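Local structure of down syndrome cell adhesion molecule, isoform AK (Drosophila melanogaster, 4WVR) at residues V81-A86 with S92-S97; I41-N46 with I57-L62. The protein probably mediates homophilic cell adhesion through its immunoglobulin domains, of which the seventh, described here, probably takes part in homodimerization. All coordinates share one frame; numbering follows the deposited sequence.

Contact 1 of 2, residues V81-A86 with S92-S97; sequences VFKCIA and SSFTTS
Phe82 and Ser97 form a hydrogen-bonded pair in the antiparallel F-G hairpin of an immunoglobulin fold. The strands 81-86 and 92-97 lie side by side in one sheet of the sandwich, with 92-97 on its outer strand within this chain. Backbone bonds carry most of the contact. Phe82, Cys84 and Ala86 each exchange two bonds with Ser97, Thr95 and Ser93 in turn. The shortest runs from Ala86 N to Ser93 O, at 2.9 Å. Weaker CA-H...O contacts fill in between, as from Phe94 CA to Cys84 O at 3.1 Å.

The face with Phe82, Cys84 and Ala86 is turned to the interior. Cys84 SG is joined to Cys30 SG in the disulfide that ties the two sheets together. The Phe82 ring leads off to meet Phe15 and Leu69, and Ser97 OG is bonded to Phe15 N.

The other face carries Lys83, Ile85, Phe94 and Thr96, and here the side chains make the contact. Val81 CG1 adds to it against Thr96 CB, at 3.9 Å. Ile85 CG1 reaches Phe94 CB at 4.2 Å. Lys83 lies alongside Thr96, and both point the same way. The methyl Thr96 CG2 is 3.8 Å from Lys83 CG and also sits at the edge of the Phe94 ring, in its plane. Lys83 CD comes within 3.6 Å of Phe94 CD2. The lysine chain is extended except for a bend at chi3 (-57°). That bend carries the ammonium over the ring face in a cation-pi contact: Lys83 NZ stands 4.7 Å from the Phe94 ring centroid, 24° off the ring normal.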
ATOM      1  N   VAL A  81       1.014  15.843   7.787  1.00 33.46           N
ATOM      2  CA  VAL A  81       2.166  14.965   7.648  1.00 32.65           C
ATOM      3  C   VAL A  81       1.917  13.602   8.282  1.00 29.43           C
ATOM      4  O   VAL A  81       1.714  13.495   9.490  1.00 32.40           O
ATOM      5  CB  VAL A  81       3.421  15.592   8.287  1.00 32.74           C
ATOM      6  CG1 VAL A  81       4.645  14.724   8.021  1.00 30.22           C
ATOM      7  CG2 VAL A  81       3.633  17.003   7.757  1.00 39.98           C
ATOM      8  N   PHE A  82       1.929  12.560   7.457  1.00 28.59           N
ATOM      9  CA  PHE A  82       1.838  11.197   7.959  1.00 26.82           C
ATOM     10  C   PHE A  82       3.234  10.638   8.165  1.00 29.77           C
ATOM     11  O   PHE A  82       4.057  10.641   7.252  1.00 26.63           O
ATOM     12  CB  PHE A  82       1.045  10.308   6.999  1.00 24.15           C
ATOM     13  CG  PHE A  82      -0.428  10.598   6.984  1.00 25.22           C
ATOM     14  CD1 PHE A  82      -0.938  11.614   6.199  1.00 25.51           C
ATOM     15  CD2 PHE A  82      -1.300   9.850   7.756  1.00 24.27           C
ATOM     16  CE1 PHE A  82      -2.294  11.884   6.186  1.00 32.91           C
ATOM     17  CE2 PHE A  82      -2.655  10.114   7.749  1.00 29.66           C
ATOM     18  CZ  PHE A  82      -3.152  11.132   6.962  1.00 29.23           C
ATOM     19  N   LYS A  83       3.502  10.162   9.372  1.00 25.73           N
ATOM     20  CA  LYS A  83       4.801   9.591   9.666  1.00 27.43           C
ATOM     21  C   LYS A  83       4.670   8.138  10.077  1.00 27.17           C
ATOM     22  O   LYS A  83       3.830   7.791  10.903  1.00 29.18           O
ATOM     23  CB  LYS A  83       5.506  10.388  10.766  1.00 26.42           C
ATOM     24  CG  LYS A  83       6.890   9.860  11.115  1.00 35.21           C
ATOM     25  CD  LYS A  83       7.481  10.617  12.294  1.00 45.67           C
ATOM     26  CE  LYS A  83       7.547  12.111  12.012  1.00 41.38           C
ATOM     27  NZ  LYS A  83       8.069  12.870  13.183  1.00 50.39           N
ATOM     28  N   CYS A  84       5.493   7.289   9.478  1.00 28.50           N
ATOM     29  CA  CYS A  84       5.610   5.910   9.917  1.00 29.92           C
ATOM     30  C   CYS A  84       6.875   5.758  10.742  1.00 33.24           C
ATOM     31  O   CYS A  84       7.953   6.143  10.295  1.00 30.29           O
ATOM     32  CB  CYS A  84       5.649   4.952   8.734  1.00 29.40           C
ATOM     33  SG  CYS A  84       5.892   3.241   9.250  1.00 32.39           S
ATOM     34  N   ILE A  85       6.738   5.204  11.941  1.00 28.12           N
ATOM     35  CA  ILE A  85       7.882   4.978  12.815  1.00 34.12           C
ATOM     36  C   ILE A  85       8.109   3.487  13.038  1.00 32.49           C
ATOM     37  O   ILE A  85       7.208   2.772  13.472  1.00 33.28           O
ATOM     38  CB  ILE A  85       7.696   5.671  14.177  1.00 39.08           C
ATOM     39  CG1 ILE A  85       7.359   7.150  13.980  1.00 33.95           C
ATOM     40  CG2 ILE A  85       8.947   5.501  15.033  1.00 36.59           C
ATOM     41  CD1 ILE A  85       6.943   7.850  15.249  1.00 40.61           C
ATOM     42  N   ALA A  86       9.319   3.029  12.734  1.00 29.93           N
ATOM     43  CA  ALA A  86       9.690   1.631  12.922  1.00 32.48           C
ATOM     44  C   ALA A  86      10.767   1.493  13.991  1.00 42.70           C
ATOM     45  O   ALA A  86      11.839   2.088  13.880  1.00 38.86           O
ATOM     46  CB  ALA A  86      10.170   1.032  11.615  1.00 25.43           C
ATOM     47  N   SER A  92      15.723   3.111  16.013  1.00 44.58           N
ATOM     48  CA  SER A  92      14.473   3.533  15.393  1.00 47.38           C
ATOM     49  C   SER A  92      14.724   4.284  14.094  1.00 49.30           C
ATOM     50  O   SER A  92      15.848   4.699  13.808  1.00 48.44           O
ATOM     51  CB  SER A  92      13.665   4.410  16.350  1.00 41.19           C
ATOM     52  OG  SER A  92      14.338   5.627  16.618  1.00 54.60           O
ATOM     53  N   SER A  93      13.665   4.459  13.310  1.00 42.61           N
ATOM     54  CA  SER A  93      13.743   5.199  12.060  1.00 33.02           C
ATOM     55  C   SER A  93      12.343   5.615  11.629  1.00 38.33           C
ATOM     56  O   SER A  93      11.352   5.030  12.070  1.00 32.94           O
ATOM     57  CB  SER A  93      14.414   4.359  10.974  1.00 36.17           C
ATOM     58  OG  SER A  93      14.654   5.120   9.805  1.00 44.43           O
ATOM     59  N   PHE A  94      12.256   6.630  10.778  1.00 31.61           N
ATOM     60  CA  PHE A  94      10.957   7.076  10.292  1.00 31.61           C
ATOM     61  C   PHE A  94      11.038   7.636   8.881  1.00 32.58           C
ATOM     62  O   PHE A  94      12.110   7.995   8.396  1.00 34.34           O
ATOM     63  CB  PHE A  94      10.356   8.124  11.235  1.00 33.87           C
ATOM     64  CG  PHE A  94      11.056   9.455  11.193  1.00 38.02           C
ATOM     65  CD1 PHE A  94      12.201   9.675  11.942  1.00 44.01           C
ATOM     66  CD2 PHE A  94      10.563  10.486  10.411  1.00 30.82           C
ATOM     67  CE1 PHE A  94      12.849  10.900  11.903  1.00 46.42           C
ATOM     68  CE2 PHE A  94      11.203  11.710  10.368  1.00 41.08           C
ATOM     69  CZ  PHE A  94      12.346  11.920  11.118  1.00 37.62           C
ATOM     70  N   THR A  95       9.887   7.699   8.225  1.00 30.11           N
ATOM     71  CA  THR A  95       9.783   8.325   6.917  1.00 30.43           C
ATOM     72  C   THR A  95       8.396   8.947   6.835  1.00 29.65           C
ATOM     73  O   THR A  95       7.472   8.509   7.527  1.00 28.89           O
ATOM     74  CB  THR A  95      10.021   7.318   5.771  1.00 25.43           C
ATOM     75  OG1 THR A  95      10.246   8.023   4.545  1.00 30.94           O
ATOM     76  CG2 THR A  95       8.837   6.377   5.606  1.00 25.54           C
ATOM     77  N   THR A  96       8.250   9.987   6.024  1.00 27.04           N
ATOM     78  CA  THR A  96       7.007  10.747   6.017  1.00 26.76           C
ATOM     79  C   THR A  96       6.464  10.998   4.618  1.00 28.69           C
ATOM     80  O   THR A  96       7.142  10.759   3.617  1.00 26.25           O
ATOM     81  CB  THR A  96       7.180  12.121   6.699  1.00 32.03           C
ATOM     82  OG1 THR A  96       8.067  12.927   5.917  1.00 31.33           O
ATOM     83  CG2 THR A  96       7.744  11.974   8.108  1.00 33.31           C
ATOM     84  N   SER A  97       5.231  11.492   4.568  1.00 26.52           N
ATOM     85  CA  SER A  97       4.651  12.002   3.335  1.00 26.95           C
ATOM     86  C   SER A  97       3.523  12.958   3.681  1.00 28.64           C
ATOM     87  O   SER A  97       2.693  12.664   4.539  1.00 25.55           O
ATOM     88  CB  SER A  97       4.136  10.869   2.447  1.00 26.14           C
ATOM     89  OG  SER A  97       3.660  11.376   1.210  1.00 26.50           O
TER

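Contact 2 of 2, residues I41-N46 with I57-L62; sequences IKWTLN and ITILKL
Trp43 NE1 is hydrogen-bonded to Ser67 OG, while Ile59 CG2 lies 4.0 Å from the same Trp43 NE1. The bond satisfies the one polar atom of a buried indole. Strands 41-45 and 57-62 belong to different sheets of the immunoglobulin sandwich, and their axes are 8.6 Å apart. Only side chains meet across that distance. Trp43 is the core tryptophan of the C strand. Its CG is anti to the carbonyl carbon (chi1 -65°), which sends the indole toward Ile59. Ile59 meets it obliquely with two methyls. Ile59 CG2 is 3.7 Å from Trp43 CD1, and Ile59 CD1 is 3.9 Å from Trp43 CB. Cys30, Val28 and Leu69 also touch the Trp43 side chain.

A looser pair lies at each end. Leu45 CD2 meets Ile57 CD1 at 4.3 Å. At the other end Ile41 CD1 is 4.0 Å from Lys61 CE, the two side chains crossing at about a right angle. An alanine in place of Trp43 would probably open a gap beside the Ile59 methyls and leave Ser67 OG without its indole partner. The contact is thus nearly all apolar, so cohesion between these strands rests on burial and fit.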
ATOM      1  N   ILE A  41       5.747  -0.980  14.569  1.00 35.39           N
ATOM      2  CA  ILE A  41       5.482   0.007  13.531  1.00 34.52           C
ATOM      3  C   ILE A  41       4.240   0.816  13.868  1.00 38.60           C
ATOM      4  O   ILE A  41       3.141   0.272  13.969  1.00 36.60           O
ATOM      5  CB  ILE A  41       5.307  -0.654  12.151  1.00 35.36           C
ATOM      6  CG1 ILE A  41       6.506  -1.551  11.835  1.00 33.27           C
ATOM      7  CG2 ILE A  41       5.150   0.404  11.085  1.00 29.16           C
ATOM      8  CD1 ILE A  41       6.391  -2.288  10.518  1.00 37.44           C
ATOM      9  N   LYS A  42       4.419   2.120  14.047  1.00 32.23           N
ATOM     10  CA  LYS A  42       3.315   2.983  14.442  1.00 32.87           C
ATOM     11  C   LYS A  42       3.256   4.238  13.586  1.00 29.53           C
ATOM     12  O   LYS A  42       4.212   4.575  12.887  1.00 33.12           O
ATOM     13  CB  LYS A  42       3.437   3.360  15.916  1.00 36.96           C
ATOM     14  CG  LYS A  42       4.760   3.994  16.272  1.00 43.85           C
ATOM     15  CD  LYS A  42       4.863   4.227  17.767  1.00 43.71           C
ATOM     16  CE  LYS A  42       6.179   4.889  18.129  1.00 55.64           C
ATOM     17  NZ  LYS A  42       6.279   5.112  19.595  1.00 63.43           N
ATOM     18  N   TRP A  43       2.124   4.931  13.650  1.00 29.25           N
ATOM     19  CA  TRP A  43       1.879   6.076  12.788  1.00 29.95           C
ATOM     20  C   TRP A  43       1.534   7.336  13.574  1.00 35.87           C
ATOM     21  O   TRP A  43       0.946   7.269  14.655  1.00 29.55           O
ATOM     22  CB  TRP A  43       0.744   5.766  11.809  1.00 30.11           C
ATOM     23  CG  TRP A  43       1.046   4.677  10.823  1.00 27.00           C
ATOM     24  CD1 TRP A  43       0.936   3.330  11.026  1.00 30.53           C
ATOM     25  CD2 TRP A  43       1.484   4.843   9.470  1.00 23.83           C
ATOM     26  NE1 TRP A  43       1.287   2.649   9.886  1.00 27.14           N
ATOM     27  CE2 TRP A  43       1.626   3.555   8.915  1.00 25.86           C
ATOM     28  CE3 TRP A  43       1.778   5.957   8.675  1.00 28.04           C
ATOM     29  CZ2 TRP A  43       2.047   3.350   7.601  1.00 21.61           C
ATOM     30  CZ3 TRP A  43       2.194   5.751   7.365  1.00 27.08           C
ATOM     31  CH2 TRP A  43       2.326   4.457   6.845  1.00 23.12           C
ATOM     32  N   THR A  44       1.902   8.486  13.021  1.00 30.65           N
ATOM     33  CA  THR A  44       1.431   9.764  13.541  1.00 29.99           C
ATOM     34  C   THR A  44       0.899  10.634  12.408  1.00 30.11           C
ATOM     35  O   THR A  44       1.333  10.518  11.260  1.00 30.98           O
ATOM     36  CB  THR A  44       2.541  10.533  14.300  1.00 33.76           C
ATOM     37  OG1 THR A  44       3.643  10.791  13.421  1.00 33.66           O
ATOM     38  CG2 THR A  44       3.026   9.736  15.497  1.00 34.70           C
ATOM     39  N   LEU A  45      -0.069  11.482  12.734  1.00 30.07           N
ATOM     40  CA  LEU A  45      -0.555  12.499  11.813  1.00 28.13           C
ATOM     41  C   LEU A  45      -0.360  13.859  12.459  1.00 40.56           C
ATOM     42  O   LEU A  45      -1.025  14.176  13.444  1.00 35.18           O
ATOM     43  CB  LEU A  45      -2.028  12.279  11.468  1.00 33.50           C
ATOM     44  CG  LEU A  45      -2.699  13.400  10.671  1.00 35.86           C
ATOM     45  CD1 LEU A  45      -1.973  13.631   9.351  1.00 37.55           C
ATOM     46  CD2 LEU A  45      -4.173  13.095  10.434  1.00 34.03           C
ATOM     47  N   ASN A  46       0.555  14.652  11.908  1.00 39.36           N
ATOM     48  CA  ASN A  46       0.951  15.918  12.518  1.00 39.36           C
ATOM     49  C   ASN A  46       1.373  15.712  13.968  1.00 40.88           C
ATOM     50  O   ASN A  46       0.873  16.379  14.876  1.00 46.43           O
ATOM     51  CB  ASN A  46      -0.181  16.941  12.424  1.00 36.92           C
ATOM     52  CG  ASN A  46      -0.599  17.208  10.994  1.00 35.79           C
ATOM     53  OD1 ASN A  46       0.238  17.413  10.119  1.00 38.20           O
ATOM     54  ND2 ASN A  46      -1.900  17.189  10.747  1.00 41.84           N
ATOM     55  N   ILE A  57      -9.229   6.510   9.760  1.00 27.75           N
ATOM     56  CA  ILE A  57      -7.988   6.025   9.165  1.00 29.52           C
ATOM     57  C   ILE A  57      -7.726   4.566   9.524  1.00 33.65           C
ATOM     58  O   ILE A  57      -7.625   4.222  10.704  1.00 30.75           O
ATOM     59  CB  ILE A  57      -6.781   6.866   9.619  1.00 25.45           C
ATOM     60  CG1 ILE A  57      -6.961   8.326   9.200  1.00 26.10           C
ATOM     61  CG2 ILE A  57      -5.487   6.294   9.052  1.00 27.06           C
ATOM     62  CD1 ILE A  57      -5.881   9.242   9.734  1.00 33.89           C
ATOM     63  N   THR A  58      -7.616   3.713   8.511  1.00 26.91           N
ATOM     64  CA  THR A  58      -7.311   2.302   8.735  1.00 25.97           C
ATOM     65  C   THR A  58      -5.807   2.071   8.866  1.00 24.30           C
ATOM     66  O   THR A  58      -5.018   2.568   8.064  1.00 25.52           O
ATOM     67  CB  THR A  58      -7.855   1.412   7.593  1.00 27.54           C
ATOM     68  OG1 THR A  58      -9.276   1.581   7.479  1.00 31.34           O
ATOM     69  CG2 THR A  58      -7.544  -0.052   7.864  1.00 29.44           C
ATOM     70  N   ILE A  59      -5.419   1.316   9.888  1.00 21.43           N
ATOM     71  CA  ILE A  59      -4.026   0.941  10.093  1.00 22.27           C
ATOM     72  C   ILE A  59      -3.942  -0.557  10.371  1.00 28.11           C
ATOM     73  O   ILE A  59      -4.621  -1.062  11.263  1.00 24.36           O
ATOM     74  CB  ILE A  59      -3.396   1.721  11.262  1.00 26.36           C
ATOM     75  CG1 ILE A  59      -3.328   3.215  10.929  1.00 30.84           C
ATOM     76  CG2 ILE A  59      -2.016   1.179  11.591  1.00 25.42           C
ATOM     77  CD1 ILE A  59      -2.784   4.069  12.051  1.00 34.03           C
ATOM     78  N   LEU A  60      -3.118  -1.268   9.608  1.00 25.94           N
ATOM     79  CA  LEU A  60      -2.989  -2.711   9.788  1.00 29.33           C
ATOM     80  C   LEU A  60      -1.552  -3.196   9.645  1.00 25.83           C
ATOM     81  O   LEU A  60      -0.886  -2.919   8.643  1.00 24.43           O
ATOM     82  CB  LEU A  60      -3.878  -3.460   8.791  1.00 28.69           C
ATOM     83  CG  LEU A  60      -3.744  -4.985   8.842  1.00 36.24           C
ATOM     84  CD1 LEU A  60      -4.300  -5.519  10.154  1.00 41.96           C
ATOM     85  CD2 LEU A  60      -4.435  -5.639   7.653  1.00 37.28           C
ATOM     86  N   LYS A  61      -1.077  -3.929  10.647  1.00 25.90           N
ATOM     87  CA  LYS A  61       0.208  -4.604  10.534  1.00 28.05           C
ATOM     88  C   LYS A  61       0.062  -5.836   9.649  1.00 29.04           C
ATOM     89  O   LYS A  61      -0.459  -6.864  10.077  1.00 30.41           O
ATOM     90  CB  LYS A  61       0.755  -4.996  11.906  1.00 33.24           C
ATOM     91  CG  LYS A  61       2.223  -5.389  11.873  1.00 36.90           C
ATOM     92  CD  LYS A  61       3.069  -4.446  12.706  1.00 43.26           C
ATOM     93  CE  LYS A  61       4.502  -4.953  12.847  1.00 44.84           C
ATOM     94  NZ  LYS A  61       4.610  -6.123  13.757  1.00 46.11           N
ATOM     95  N   LEU A  62       0.540  -5.721   8.417  1.00 25.91           N
ATOM     96  CA  LEU A  62       0.333  -6.745   7.402  1.00 28.53           C
ATOM     97  C   LEU A  62       1.288  -7.925   7.570  1.00 29.72           C
ATOM     98  O   LEU A  62       0.964  -9.061   7.218  1.00 28.37           O
ATOM     99  CB  LEU A  62       0.501  -6.128   6.013  1.00 27.33           C
ATOM    100  CG  LEU A  62       0.134  -6.998   4.811  1.00 36.93           C
ATOM    101  CD1 LEU A  62      -1.335  -7.363   4.862  1.00 37.76           C
ATOM    102  CD2 LEU A  62       0.473  -6.290   3.508  1.00 35.62           C
TER

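How the contacts relate
Contact 1 joins neighbours within one sheet, whereas contact 2 spans the two sheets of the sandwich. Strands 80-87 and 40-45 lie next to each other, so the contacts meet: Ile85 N is 2.8 Å from Lys42 O, a probable hydrogen bond. Cys84 of contact 1 packs on Ile41 and Trp43 of contact 2, which ties both to the disulfide core. Contact 1 is mainly backbone bonding, with one face inward and a more exposed face bearing a charged and an aromatic side chain. Contact 2 is mainly apolar; Trp43, Leu45 and Ile57 are buried, while Lys61 lies at the surface. Behind it, Thr58, Leu60 and Leu62 pack against the second subunit, which touches neither segment of contact 1.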